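Local coordinates for protein putative acetyltransferase (Streptococcus mutans, PDB 3LD2) that binds coenzyme A and, as a member of the GNAT family, probably transfers an acyl group from acyl-coenzyme A, at residues E58-V63 with S151-A156; V145-L150 with L158-L163; R170-F175 with Y181-I186. All coordinates share one frame; numbering follows the deposited sequence.

Contact 1: E58-V63 with S151-A156. With COA (coenzyme A), chain E.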
loop_
_atom_site.group_PDB
_atom_site.type_symbol
_atom_site.label_atom_id
_atom_site.label_comp_id
_atom_site.label_asym_id
_atom_site.label_seq_id
_atom_site.Cartn_x
_atom_site.Cartn_y
_atom_site.Cartn_z
ATOM N N GLU A 58 14.679 1.104 -3.856
ATOM C CA GLU A 58 14.739 2.406 -4.497
ATOM C C GLU A 58 13.962 2.404 -5.788
ATOM O O GLU A 58 13.759 3.452 -6.393
ATOM C CB GLU A 58 16.185 2.806 -4.766
ATOM C CG GLU A 58 16.964 3.062 -3.486
ATOM C CD GLU A 58 18.287 3.752 -3.717
ATOM O OE1 GLU A 58 19.138 3.158 -4.425
ATOM O OE2 GLU A 58 18.473 4.881 -3.178
ATOM N N GLN A 59 13.516 1.228 -6.214
ATOM C CA GLN A 59 12.657 1.146 -7.392
ATOM C C GLN A 59 11.171 1.475 -7.077
ATOM O O GLN A 59 10.426 1.874 -7.961
ATOM C CB GLN A 59 12.789 -0.238 -8.048
ATOM C CG GLN A 59 12.168 -0.372 -9.442
ATOM C CD GLN A 59 13.091 0.130 -10.557
ATOM O OE1 GLN A 59 13.824 1.118 -10.389
ATOM N NE2 GLN A 59 13.053 -0.549 -11.709
ATOM N N ASN A 60 10.735 1.324 -5.828
ATOM C CA ASN A 60 9.309 1.510 -5.534
ATOM C C ASN A 60 8.989 2.521 -4.436
ATOM O O ASN A 60 7.819 2.812 -4.194
ATOM C CB ASN A 60 8.620 0.171 -5.232
ATOM C CG ASN A 60 9.257 -0.565 -4.060
ATOM O OD1 ASN A 60 9.677 0.051 -3.081
ATOM N ND2 ASN A 60 9.346 -1.890 -4.166
ATOM N N THR A 61 10.016 3.051 -3.777
ATOM C CA THR A 61 9.819 4.089 -2.777
ATOM C C THR A 61 11.006 5.074 -2.806
ATOM O O THR A 61 12.120 4.674 -3.106
ATOM C CB THR A 61 9.667 3.461 -1.364
ATOM O OG1 THR A 61 9.645 4.490 -0.388
ATOM C CG2 THR A 61 10.840 2.532 -1.037
ATOM N N PRO A 62 10.769 6.372 -2.508
ATOM C CA PRO A 62 11.847 7.379 -2.475
ATOM C C PRO A 62 12.406 7.614 -1.074
ATOM O O PRO A 62 13.401 8.330 -0.926
ATOM C CB PRO A 62 11.152 8.661 -2.939
ATOM C CG PRO A 62 9.667 8.336 -3.026
ATOM C CD PRO A 62 9.442 7.001 -2.393
ATOM N N VAL A 63 11.759 7.030 -0.066
ATOM C CA VAL A 63 12.234 7.089 1.321
ATOM C C VAL A 63 13.505 6.286 1.564
ATOM O O VAL A 63 13.731 5.249 0.941
ATOM C CB VAL A 63 11.183 6.522 2.285
ATOM C CG1 VAL A 63 11.388 7.110 3.654
ATOM C CG2 VAL A 63 9.779 6.810 1.777
ATOM N N SER A 151 7.094 6.421 -10.900
ATOM C CA SER A 151 6.986 6.008 -12.303
ATOM C C SER A 151 7.890 4.806 -12.645
ATOM O O SER A 151 7.723 4.166 -13.669
ATOM C CB SER A 151 7.197 7.194 -13.266
ATOM O OG SER A 151 8.491 7.758 -13.174
ATOM N N SER A 152 8.823 4.495 -11.753
ATOM C CA SER A 152 9.710 3.377 -11.908
ATOM C C SER A 152 9.033 2.076 -11.497
ATOM O O SER A 152 9.541 0.979 -11.767
ATOM C CB SER A 152 10.946 3.602 -11.042
ATOM O OG SER A 152 10.589 3.980 -9.726
ATOM N N ASN A 153 7.900 2.196 -10.810
ATOM C CA ASN A 153 7.202 1.026 -10.283
ATOM C C ASN A 153 6.266 0.438 -11.310
ATOM O O ASN A 153 5.054 0.587 -11.243
ATOM C CB ASN A 153 6.461 1.352 -9.007
ATOM C CG ASN A 153 6.162 0.115 -8.198
ATOM O OD1 ASN A 153 6.132 0.152 -6.969
ATOM N ND2 ASN A 153 5.968 -0.998 -8.881
ATOM N N GLN A 154 6.874 -0.243 -12.267
ATOM C CA GLN A 154 6.206 -0.730 -13.456
ATOM C C GLN A 154 5.059 -1.658 -13.152
ATOM O O GLN A 154 4.027 -1.596 -13.818
ATOM C CB GLN A 154 7.220 -1.475 -14.327
ATOM C CG GLN A 154 6.655 -2.029 -15.597
ATOM C CD GLN A 154 7.751 -2.400 -16.544
ATOM O OE1 GLN A 154 8.900 -1.954 -16.376
ATOM N NE2 GLN A 154 7.426 -3.226 -17.547
ATOM N N GLU A 155 5.240 -2.544 -12.175
ATOM C CA GLU A 155 4.178 -3.501 -11.858
ATOM C C GLU A 155 3.017 -2.844 -11.125
ATOM O O GLU A 155 1.862 -3.217 -11.352
ATOM C CB GLU A 155 4.690 -4.727 -11.090
ATOM C CG GLU A 155 5.780 -4.445 -10.097
ATOM C CD GLU A 155 7.146 -4.399 -10.751
ATOM O OE1 GLU A 155 8.003 -3.586 -10.312
ATOM O OE2 GLU A 155 7.352 -5.177 -11.713
ATOM N N ALA A 156 3.320 -1.876 -10.259
ATOM C CA ALA A 156 2.277 -1.108 -9.579
ATOM C C ALA A 156 1.454 -0.299 -10.578
ATOM O O ALA A 156 0.216 -0.261 -10.506
ATOM C CB ALA A 156 2.861 -0.208 -8.498
HETATM N N1A COA E . 3.805 -7.335 -15.046
HETATM C C2A COA E . 2.580 -7.003 -15.812
HETATM N N3A COA E . 1.279 -6.839 -15.075
HETATM C C4A COA E . 1.246 -6.992 -13.629
HETATM C C5A COA E . 2.470 -7.301 -12.874
HETATM C C6A COA E . 3.770 -7.484 -13.590
HETATM N N6A COA E . 4.946 -7.796 -12.794
HETATM N N7A COA E . 2.171 -7.398 -11.436
HETATM C C8A COA E . 0.759 -7.130 -11.311
HETATM N N9A COA E . 0.214 -6.790 -12.651
HETATM C C1B COA E . -1.150 -6.850 -12.761
HETATM C C2B COA E . -1.954 -7.610 -13.799
HETATM O O2B COA E . -1.703 -7.623 -15.172
HETATM C C3B COA E . -3.136 -8.163 -13.134
HETATM O O3B COA E . -4.018 -9.056 -13.740
HETATM P P3B COA E . -3.438 -10.596 -14.072
HETATM O O7A COA E . -4.792 -11.521 -14.260
HETATM O O8A COA E . -2.552 -10.637 -15.477
HETATM O O9A COA E . -2.571 -11.095 -13.019
HETATM C C4B COA E . -3.032 -7.781 -11.671
HETATM O O4B COA E . -1.786 -7.024 -11.459
HETATM C C5B COA E . -3.748 -8.272 -10.461
HETATM O O5B COA E . -2.651 -9.098 -10.114
HETATM P P1A COA E . -2.206 -9.563 -8.601
HETATM O O1A COA E . -1.683 -11.130 -8.674
HETATM O O2A COA E . -3.363 -9.417 -7.728
HETATM O O3A COA E . -0.986 -8.612 -8.068
HETATM P P2A COA E . 0.129 -9.071 -6.959
HETATM O O4A COA E . 1.346 -9.887 -7.716
HETATM O O5A COA E . -0.451 -9.903 -5.912
HETATM O O6A COA E . 0.797 -7.712 -6.321
HETATM C CBP COA E . 1.808 -5.632 -6.308
HETATM C CCP COA E . 0.835 -6.535 -7.084
HETATM C CDP COA E . 1.210 -5.416 -4.892
HETATM C CEP COA E . 2.042 -4.292 -7.055
HETATM C CAP COA E . 3.150 -6.398 -6.142
HETATM O OAP COA E . 3.922 -6.421 -7.311
HETATM C C9P COA E . 3.999 -5.701 -5.089
HETATM O O9P COA E . 4.195 -6.271 -4.066
HETATM N N8P COA E . 5.065 -4.817 -5.534
HETATM C C7P COA E . 6.147 -4.690 -4.579
HETATM C C6P COA E . 6.328 -3.239 -4.121
HETATM C C5P COA E . 5.003 -2.472 -4.170
HETATM O O5P COA E . 4.198 -2.657 -3.323
HETATM N N4P COA E . 4.762 -1.453 -5.172
HETATM C C3P COA E . 3.852 -0.320 -4.907
HETATM C C2P COA E . 2.758 -0.589 -3.868
HETATM S S1P COA E . 2.991 0.582 -2.485
HETATM O O HOH W 1 12.976 4.997 -8.772
#

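Contact 2: V145-L150 with L158-L163. With COA (coenzyme A), chain E.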
loop_
_atom_site.group_PDB
_atom_site.type_symbol
_atom_site.label_atom_id
_atom_site.label_comp_id
_atom_site.label_asym_id
_atom_site.label_seq_id
_atom_site.Cartn_x
_atom_site.Cartn_y
_atom_site.Cartn_z
ATOM N N VAL A 145 -10.193 7.520 -2.839
ATOM C CA VAL A 145 -8.886 6.949 -2.566
ATOM C C VAL A 145 -7.848 7.687 -3.392
ATOM O O VAL A 145 -8.053 7.966 -4.563
ATOM C CB VAL A 145 -8.786 5.474 -2.992
ATOM C CG1 VAL A 145 -7.490 4.884 -2.478
ATOM C CG2 VAL A 145 -9.968 4.701 -2.512
ATOM N N LEU A 146 -6.713 7.951 -2.784
ATOM C CA LEU A 146 -5.636 8.566 -3.498
ATOM C C LEU A 146 -4.259 7.999 -3.075
ATOM O O LEU A 146 -3.956 7.902 -1.880
ATOM C CB LEU A 146 -5.734 10.081 -3.319
ATOM C CG LEU A 146 -4.829 10.944 -4.177
ATOM C CD1 LEU A 146 -5.525 12.199 -4.601
ATOM C CD2 LEU A 146 -3.588 11.268 -3.371
ATOM N N ILE A 147 -3.445 7.630 -4.072
ATOM C CA ILE A 147 -2.088 7.120 -3.836
ATOM C C ILE A 147 -1.025 7.729 -4.748
ATOM O O ILE A 147 -1.314 8.231 -5.838
ATOM C CB ILE A 147 -2.013 5.600 -4.019
ATOM C CG1 ILE A 147 -2.586 5.222 -5.384
ATOM C CG2 ILE A 147 -2.748 4.875 -2.869
ATOM C CD1 ILE A 147 -2.687 3.738 -5.614
ATOM N N HIS A 148 0.210 7.662 -4.279
ATOM C CA HIS A 148 1.379 8.109 -5.019
ATOM C C HIS A 148 2.173 6.895 -5.488
ATOM O O HIS A 148 2.495 6.025 -4.679
ATOM C CB HIS A 148 2.272 8.928 -4.108
ATOM C CG HIS A 148 1.714 10.268 -3.764
ATOM N ND1 HIS A 148 2.207 11.437 -4.300
ATOM C CD2 HIS A 148 0.701 10.629 -2.940
ATOM C CE1 HIS A 148 1.529 12.460 -3.813
ATOM N NE2 HIS A 148 0.609 11.997 -2.985
ATOM N N VAL A 149 2.484 6.829 -6.781
ATOM C CA VAL A 149 3.241 5.715 -7.341
ATOM C C VAL A 149 4.457 6.274 -8.089
ATOM O O VAL A 149 4.310 7.114 -8.973
ATOM C CB VAL A 149 2.364 4.869 -8.302
ATOM C CG1 VAL A 149 3.045 3.551 -8.654
ATOM C CG2 VAL A 149 0.998 4.589 -7.703
ATOM N N LEU A 150 5.657 5.841 -7.714
ATOM C CA LEU A 150 6.866 6.142 -8.484
ATOM C C LEU A 150 6.702 5.619 -9.900
ATOM O O LEU A 150 6.209 4.509 -10.075
ATOM C CB LEU A 150 8.069 5.451 -7.879
ATOM C CG LEU A 150 8.598 6.039 -6.587
ATOM C CD1 LEU A 150 9.998 5.483 -6.330
ATOM C CD2 LEU A 150 8.604 7.571 -6.676
ATOM N N LEU A 158 0.785 -1.048 -13.549
ATOM C CA LEU A 158 -0.099 -1.913 -14.320
ATOM C C LEU A 158 -1.211 -2.483 -13.442
ATOM O O LEU A 158 -2.373 -2.553 -13.840
ATOM C CB LEU A 158 0.712 -3.036 -14.965
ATOM C CG LEU A 158 1.630 -2.557 -16.086
ATOM C CD1 LEU A 158 2.462 -3.698 -16.636
ATOM C CD2 LEU A 158 0.816 -1.896 -17.210
ATOM N N PHE A 159 -0.822 -2.891 -12.238
ATOM C CA PHE A 159 -1.738 -3.330 -11.191
ATOM C C PHE A 159 -2.882 -2.329 -10.995
ATOM O O PHE A 159 -4.061 -2.684 -11.144
ATOM C CB PHE A 159 -0.931 -3.498 -9.892
ATOM C CG PHE A 159 -1.709 -4.063 -8.743
ATOM C CD1 PHE A 159 -2.224 -5.344 -8.795
ATOM C CD2 PHE A 159 -1.886 -3.318 -7.581
ATOM C CE1 PHE A 159 -2.914 -5.874 -7.701
ATOM C CE2 PHE A 159 -2.562 -3.835 -6.487
ATOM C CZ PHE A 159 -3.079 -5.110 -6.548
ATOM N N TYR A 160 -2.532 -1.076 -10.692
ATOM C CA TYR A 160 -3.544 -0.075 -10.349
ATOM C C TYR A 160 -4.479 0.250 -11.503
ATOM O O TYR A 160 -5.697 0.390 -11.307
ATOM C CB TYR A 160 -2.912 1.195 -9.789
ATOM C CG TYR A 160 -2.349 1.001 -8.404
ATOM C CD1 TYR A 160 -3.095 0.365 -7.422
ATOM C CD2 TYR A 160 -1.082 1.455 -8.079
ATOM C CE1 TYR A 160 -2.588 0.178 -6.138
ATOM C CE2 TYR A 160 -0.560 1.282 -6.811
ATOM C CZ TYR A 160 -1.322 0.646 -5.834
ATOM O OH TYR A 160 -0.807 0.472 -4.565
ATOM N N LYS A 161 -3.917 0.346 -12.704
ATOM C CA LYS A 161 -4.728 0.538 -13.899
ATOM C C LYS A 161 -5.675 -0.642 -14.085
ATOM O O LYS A 161 -6.861 -0.474 -14.388
ATOM C CB LYS A 161 -3.845 0.671 -15.135
ATOM C CG LYS A 161 -4.603 1.222 -16.328
ATOM C CD LYS A 161 -4.820 2.730 -16.128
ATOM C CE LYS A 161 -6.123 3.267 -16.747
ATOM N NZ LYS A 161 -6.251 4.680 -16.302
ATOM N N LYS A 162 -5.138 -1.844 -13.911
ATOM C CA LYS A 162 -5.939 -3.054 -14.074
ATOM C C LYS A 162 -7.145 -3.060 -13.116
ATOM O O LYS A 162 -8.261 -3.343 -13.525
ATOM C CB LYS A 162 -5.059 -4.298 -13.913
ATOM C CG LYS A 162 -5.696 -5.625 -14.299
ATOM C CD LYS A 162 -6.227 -5.644 -15.731
ATOM C CE LYS A 162 -6.101 -7.045 -16.359
ATOM N NZ LYS A 162 -6.305 -8.150 -15.384
ATOM N N LEU A 163 -6.918 -2.712 -11.851
ATOM C CA LEU A 163 -7.981 -2.692 -10.834
ATOM C C LEU A 163 -8.898 -1.478 -10.927
ATOM O O LEU A 163 -9.720 -1.252 -10.049
ATOM C CB LEU A 163 -7.376 -2.767 -9.426
ATOM C CG LEU A 163 -7.076 -4.186 -8.919
ATOM C CD1 LEU A 163 -7.103 -5.232 -10.020
ATOM C CD2 LEU A 163 -5.756 -4.228 -8.182
HETATM N N1A COA E . 3.805 -7.335 -15.046
HETATM C C2A COA E . 2.580 -7.003 -15.812
HETATM N N3A COA E . 1.279 -6.839 -15.075
HETATM C C4A COA E . 1.246 -6.992 -13.629
HETATM C C5A COA E . 2.470 -7.301 -12.874
HETATM C C6A COA E . 3.770 -7.484 -13.590
HETATM N N6A COA E . 4.946 -7.796 -12.794
HETATM N N7A COA E . 2.171 -7.398 -11.436
HETATM C C8A COA E . 0.759 -7.130 -11.311
HETATM N N9A COA E . 0.214 -6.790 -12.651
HETATM C C1B COA E . -1.150 -6.850 -12.761
HETATM C C2B COA E . -1.954 -7.610 -13.799
HETATM O O2B COA E . -1.703 -7.623 -15.172
HETATM C C3B COA E . -3.136 -8.163 -13.134
HETATM O O3B COA E . -4.018 -9.056 -13.740
HETATM P P3B COA E . -3.438 -10.596 -14.072
HETATM O O7A COA E . -4.792 -11.521 -14.260
HETATM O O8A COA E . -2.552 -10.637 -15.477
HETATM O O9A COA E . -2.571 -11.095 -13.019
HETATM C C4B COA E . -3.032 -7.781 -11.671
HETATM O O4B COA E . -1.786 -7.024 -11.459
HETATM C C5B COA E . -3.748 -8.272 -10.461
HETATM O O5B COA E . -2.651 -9.098 -10.114
HETATM P P1A COA E . -2.206 -9.563 -8.601
HETATM O O1A COA E . -1.683 -11.130 -8.674
HETATM O O2A COA E . -3.363 -9.417 -7.728
HETATM O O3A COA E . -0.986 -8.612 -8.068
HETATM P P2A COA E . 0.129 -9.071 -6.959
HETATM O O4A COA E . 1.346 -9.887 -7.716
HETATM O O5A COA E . -0.451 -9.903 -5.912
HETATM O O6A COA E . 0.797 -7.712 -6.321
HETATM C CBP COA E . 1.808 -5.632 -6.308
HETATM C CCP COA E . 0.835 -6.535 -7.084
HETATM C CDP COA E . 1.210 -5.416 -4.892
HETATM C CEP COA E . 2.042 -4.292 -7.055
HETATM C CAP COA E . 3.150 -6.398 -6.142
HETATM O OAP COA E . 3.922 -6.421 -7.311
HETATM C C9P COA E . 3.999 -5.701 -5.089
HETATM O O9P COA E . 4.195 -6.271 -4.066
HETATM N N8P COA E . 5.065 -4.817 -5.534
HETATM C C7P COA E . 6.147 -4.690 -4.579
HETATM C C6P COA E . 6.328 -3.239 -4.121
HETATM C C5P COA E . 5.003 -2.472 -4.170
HETATM O O5P COA E . 4.198 -2.657 -3.323
HETATM N N4P COA E . 4.762 -1.453 -5.172
HETATM C C3P COA E . 3.852 -0.320 -4.907
HETATM C C2P COA E . 2.758 -0.589 -3.868
HETATM S S1P COA E . 2.991 0.582 -2.485
#

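Contact 3: R170-F175 with Y181-I186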
loop_
_atom_site.group_PDB
_atom_site.type_symbol
_atom_site.label_atom_id
_atom_site.label_comp_id
_atom_site.label_asym_id
_atom_site.label_seq_id
_atom_site.Cartn_x
_atom_site.Cartn_y
_atom_site.Cartn_z
ATOM N N ARG A 170 0.408 13.806 -12.612
ATOM C CA ARG A 170 1.776 13.391 -12.778
ATOM C C ARG A 170 2.666 14.538 -12.341
ATOM O O ARG A 170 2.558 15.621 -12.870
ATOM C CB ARG A 170 2.019 13.022 -14.228
ATOM C CG ARG A 170 3.472 12.877 -14.558
ATOM C CD ARG A 170 3.702 12.365 -15.963
ATOM N NE ARG A 170 5.097 12.624 -16.297
ATOM C CZ ARG A 170 5.501 13.406 -17.291
ATOM N NH1 ARG A 170 4.608 13.987 -18.093
ATOM N NH2 ARG A 170 6.798 13.588 -17.488
ATOM N N LEU A 171 3.501 14.307 -11.330
ATOM C CA LEU A 171 4.474 15.295 -10.889
ATOM C C LEU A 171 5.825 14.926 -11.473
ATOM O O LEU A 171 6.388 13.868 -11.211
ATOM C CB LEU A 171 4.569 15.357 -9.373
ATOM C CG LEU A 171 3.263 15.652 -8.636
ATOM C CD1 LEU A 171 3.523 15.871 -7.146
ATOM C CD2 LEU A 171 2.578 16.863 -9.260
ATOM N N THR A 172 6.324 15.850 -12.266
ATOM C CA THR A 172 7.508 15.704 -13.057
ATOM C C THR A 172 8.785 15.810 -12.255
ATOM O O THR A 172 8.977 16.751 -11.449
ATOM C CB THR A 172 7.478 16.789 -14.116
ATOM O OG1 THR A 172 6.902 16.243 -15.305
ATOM C CG2 THR A 172 8.861 17.336 -14.394
ATOM N N LYS A 173 9.652 14.828 -12.490
ATOM C CA LYS A 173 10.980 14.784 -11.890
ATOM C C LYS A 173 10.985 15.014 -10.392
ATOM O O LYS A 173 11.853 15.712 -9.878
ATOM C CB LYS A 173 11.907 15.782 -12.577
ATOM C CG LYS A 173 12.258 15.367 -13.991
ATOM C CD LYS A 173 12.811 16.506 -14.796
ATOM C CE LYS A 173 11.778 16.966 -15.807
ATOM N NZ LYS A 173 11.797 18.448 -16.030
ATOM N N GLN A 174 10.038 14.401 -9.689
ATOM C CA GLN A 174 9.924 14.569 -8.243
ATOM C C GLN A 174 11.104 13.985 -7.495
ATOM O O GLN A 174 11.506 14.500 -6.461
ATOM C CB GLN A 174 8.639 13.930 -7.708
ATOM C CG GLN A 174 7.419 14.823 -7.751
ATOM C CD GLN A 174 7.704 16.219 -7.262
ATOM O OE1 GLN A 174 8.195 17.057 -8.013
ATOM N NE2 GLN A 174 7.380 16.485 -5.998
ATOM N N PHE A 175 11.658 12.894 -8.003
ATOM C CA PHE A 175 12.710 12.217 -7.253
ATOM C C PHE A 175 13.885 11.816 -8.119
ATOM O O PHE A 175 13.724 11.442 -9.283
ATOM C CB PHE A 175 12.146 10.987 -6.550
ATOM C CG PHE A 175 10.914 11.269 -5.746
ATOM C CD1 PHE A 175 10.998 11.977 -4.554
ATOM C CD2 PHE A 175 9.680 10.847 -6.187
ATOM C CE1 PHE A 175 9.873 12.261 -3.821
ATOM C CE2 PHE A 175 8.543 11.113 -5.450
ATOM C CZ PHE A 175 8.638 11.812 -4.265
ATOM N N TYR A 181 15.847 10.490 -12.963
ATOM C CA TYR A 181 14.762 11.350 -12.495
ATOM C C TYR A 181 13.460 10.610 -12.581
ATOM O O TYR A 181 13.005 10.243 -13.658
ATOM C CB TYR A 181 14.691 12.667 -13.279
ATOM C CG TYR A 181 15.765 13.591 -12.816
ATOM C CD1 TYR A 181 15.602 14.353 -11.660
ATOM C CD2 TYR A 181 16.981 13.656 -13.482
ATOM C CE1 TYR A 181 16.620 15.198 -11.196
ATOM C CE2 TYR A 181 18.005 14.493 -13.026
ATOM C CZ TYR A 181 17.820 15.253 -11.887
ATOM O OH TYR A 181 18.837 16.063 -11.449
ATOM N N VAL A 182 12.850 10.387 -11.429
ATOM C CA VAL A 182 11.619 9.613 -11.398
ATOM C C VAL A 182 10.437 10.540 -11.200
ATOM O O VAL A 182 10.542 11.530 -10.479
ATOM C CB VAL A 182 11.699 8.531 -10.307
ATOM C CG1 VAL A 182 10.480 7.616 -10.364
ATOM C CG2 VAL A 182 12.985 7.741 -10.498
ATOM N N ASP A 183 9.340 10.248 -11.885
ATOM C CA ASP A 183 8.098 10.989 -11.690
ATOM C C ASP A 183 7.224 10.379 -10.594
ATOM O O ASP A 183 7.334 9.196 -10.250
ATOM C CB ASP A 183 7.281 11.018 -12.977
ATOM C CG ASP A 183 7.955 11.809 -14.099
ATOM O OD1 ASP A 183 8.811 12.684 -13.829
ATOM O OD2 ASP A 183 7.590 11.550 -15.259
ATOM N N ASP A 184 6.329 11.196 -10.071
ATOM C CA ASP A 184 5.371 10.752 -9.083
ATOM C C ASP A 184 4.008 10.703 -9.750
ATOM O O ASP A 184 3.469 11.735 -10.159
ATOM C CB ASP A 184 5.364 11.734 -7.921
ATOM C CG ASP A 184 4.557 11.245 -6.741
ATOM O OD1 ASP A 184 4.301 10.020 -6.648
ATOM O OD2 ASP A 184 4.194 12.099 -5.899
ATOM N N LEU A 185 3.449 9.509 -9.887
ATOM C CA LEU A 185 2.139 9.374 -10.497
ATOM C C LEU A 185 1.096 9.207 -9.422
ATOM O O LEU A 185 1.234 8.370 -8.530
ATOM C CB LEU A 185 2.096 8.190 -11.447
ATOM C CG LEU A 185 3.220 8.127 -12.469
ATOM C CD1 LEU A 185 3.045 6.874 -13.322
ATOM C CD2 LEU A 185 3.219 9.401 -13.286
ATOM N N ILE A 186 0.057 10.027 -9.507
ATOM C CA ILE A 186 -0.938 10.093 -8.464
ATOM C C ILE A 186 -2.170 9.425 -8.985
ATOM O O ILE A 186 -2.754 9.902 -9.958
ATOM C CB ILE A 186 -1.230 11.547 -8.079
ATOM C CG1 ILE A 186 0.036 12.153 -7.489
ATOM C CG2 ILE A 186 -2.387 11.624 -7.066
ATOM C CD1 ILE A 186 -0.141 13.532 -6.963
#

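Contact 1: E58-V63 with S151-A156
Asn153 reaches from the start of helix 154-162 to Asn60 and the pantetheine arm of coenzyme A. Its CB lies near the carbonyl oxygen of Gln59. CG stands anti to the backbone N (chi1 -159°), which brings OD1 toward Asn60 and coenzyme A; CG itself lies 3.9 Å from Asn60 CB and 3.7 Å from the N4P atom of coenzyme A. At the tip, OD1 meets both neighbours: N4P of coenzyme A donates a weak, bent hydrogen bond to it at 2.8 Å, and Asn60 CB sits 3.0 Å from the same OD1. Asn60 turns its own amide away from Asn153, and its ND2 comes within 3.3 Å of coenzyme A C6P while donating to the carbonyl of Thr55. One residue earlier, Ser152 ties the helix approach to the loop backbone through its hydroxyl. Its OG, held between the backbone N and the carbonyl carbon (chi1 49°), donates to Gln59 O at 2.8 Å, approaching from above the carbonyl plane. A water donates to Ser152 OG and to Glu58 O, adding a second link to the loop. The Gln59 side chain folds over the Ser152 backbone, with CG 3.8 Å from Ser152 O, and its OE1 is hydrogen-bonded to Lys178 NZ. Asn153 is the centre of an inverse gamma turn and occupies the N-cap position. An asparagine side chain at this helix start, accepting from a pantetheine amide, belongs to the coenzyme A site of the GNAT fold, just past the end of strand 144-150.

Contact 2: V145-L150 with L158-L163
Ile147 and Val149 on segment 145-150 face Tyr160 on a helix that runs back roughly antiparallel to the strand; the closest CA atoms, those of Val149 and Tyr160, are 9.4 Å apart, a spacing bridged entirely by side chains. CG1 of Ile147 lies between the backbone N and the carbonyl carbon (chi1 53°), and from there the extended chain sets CD1 squarely over the ring centre of Tyr160, a CH-pi contact with CD1 3.4 Å from the centroid and 12° off the ring normal. Val149 arrives at a slant, its CG2 3.8 Å from Tyr160 CE2. Phe165 also meets the Tyr160 ring, and Ile115 packs against this side chain. One residue earlier, Phe159 turns to the ligand: coenzyme A CCP lies over one ring face, Leu163 CD2 over the opposite one, and O4B of coenzyme A sits at the edge. Two residues past Tyr160, Lys162 NZ donates to coenzyme A O3B at 3.0 Å. The helix therefore presents an apolar, aromatic side to the sheet and a charged arm to the ribose 3'-phosphate end of the cofactor; between these two segments the attraction is dispersion and CH-pi.

Contact 3: R170-F175 with Y181-I186
The guanidinium of Arg170 meets Asp183 edge-on, almost in its own plane, while Thr172 OG1 lies over one guanidinium face toward the rim. Arg170 NE and NH2 both close on the single oxygen OD2 of Asp183, at 2.9 and 3.1 Å, in a side-on salt bridge. Both nitrogens come from the same face of the carboxylate, whose plane is turned 53° from that of the guanidinium. The Phe175 ring carries Gln174 CB over one face, off centre, and has Asp184 CB at a slant, 4.1 Å from Phe175 CE2. Extended from CG to NE, the Arg170 chain runs alongside Leu185, with CG 3.7 Å from Leu185 CD2, before it reaches the aspartate. The other carboxylate oxygen of Asp183, OD1, is met nearly head-on by the backbone N of Lys173 at 2.7 Å, so one side chain grips both the arginine and the corner of the opposite strand. These strands form the hairpin of 166-177 and 180-190 at the sheet margin of the GNAT fold, and the edge strand is broken by a classic beta bulge: two of its residues, Gln174 and Phe175, stand opposite the single Val182, and the register shifts by two from the Leu171-Asp184 pair. Lys173, just before it, takes a left-handed conformation (phi 49°, psi 43°). Before the corner, Leu171 and Asp184 exchange two backbone hydrogen bonds; beyond it, Phe175 N donates to Val182 O at 3.0 Å. Leu171 and Asp184 also lie side by side on the face shared with Phe175 and Val182, where OD2 of Asp184 is hydrogen-bonded to His148 ND1. The Lys173 chain passes at a slant to Tyr181, CG 3.7 Å from Tyr181 CB, and the Tyr181 ring meets that of Phe176.

Overall arrangement
Contact 2 is the buried one, contact 1 is partly buried and contact 3 lies on the surface, about 18 Å from the chain centre to its own centre. Contacts 1 and 2 share helix 154-162 and both touch coenzyme A, the first at the pantetheine arm and adenine, the second from adenine to 3'-phosphate. Contact 3 lies outside that pocket but joins the same sheet, because strand 180-190 neighbours strand 144-150; His148 and Asp184 are hydrogen-bonded between them, and Leu150 packs on both Phe175 and Pro62. Chemistry follows place: apolar contacts hold helix to sheet, amides meet the cofactor and a hydroxyl pins the loop, and backbone ladder plus salt bridge secure the sheet margin.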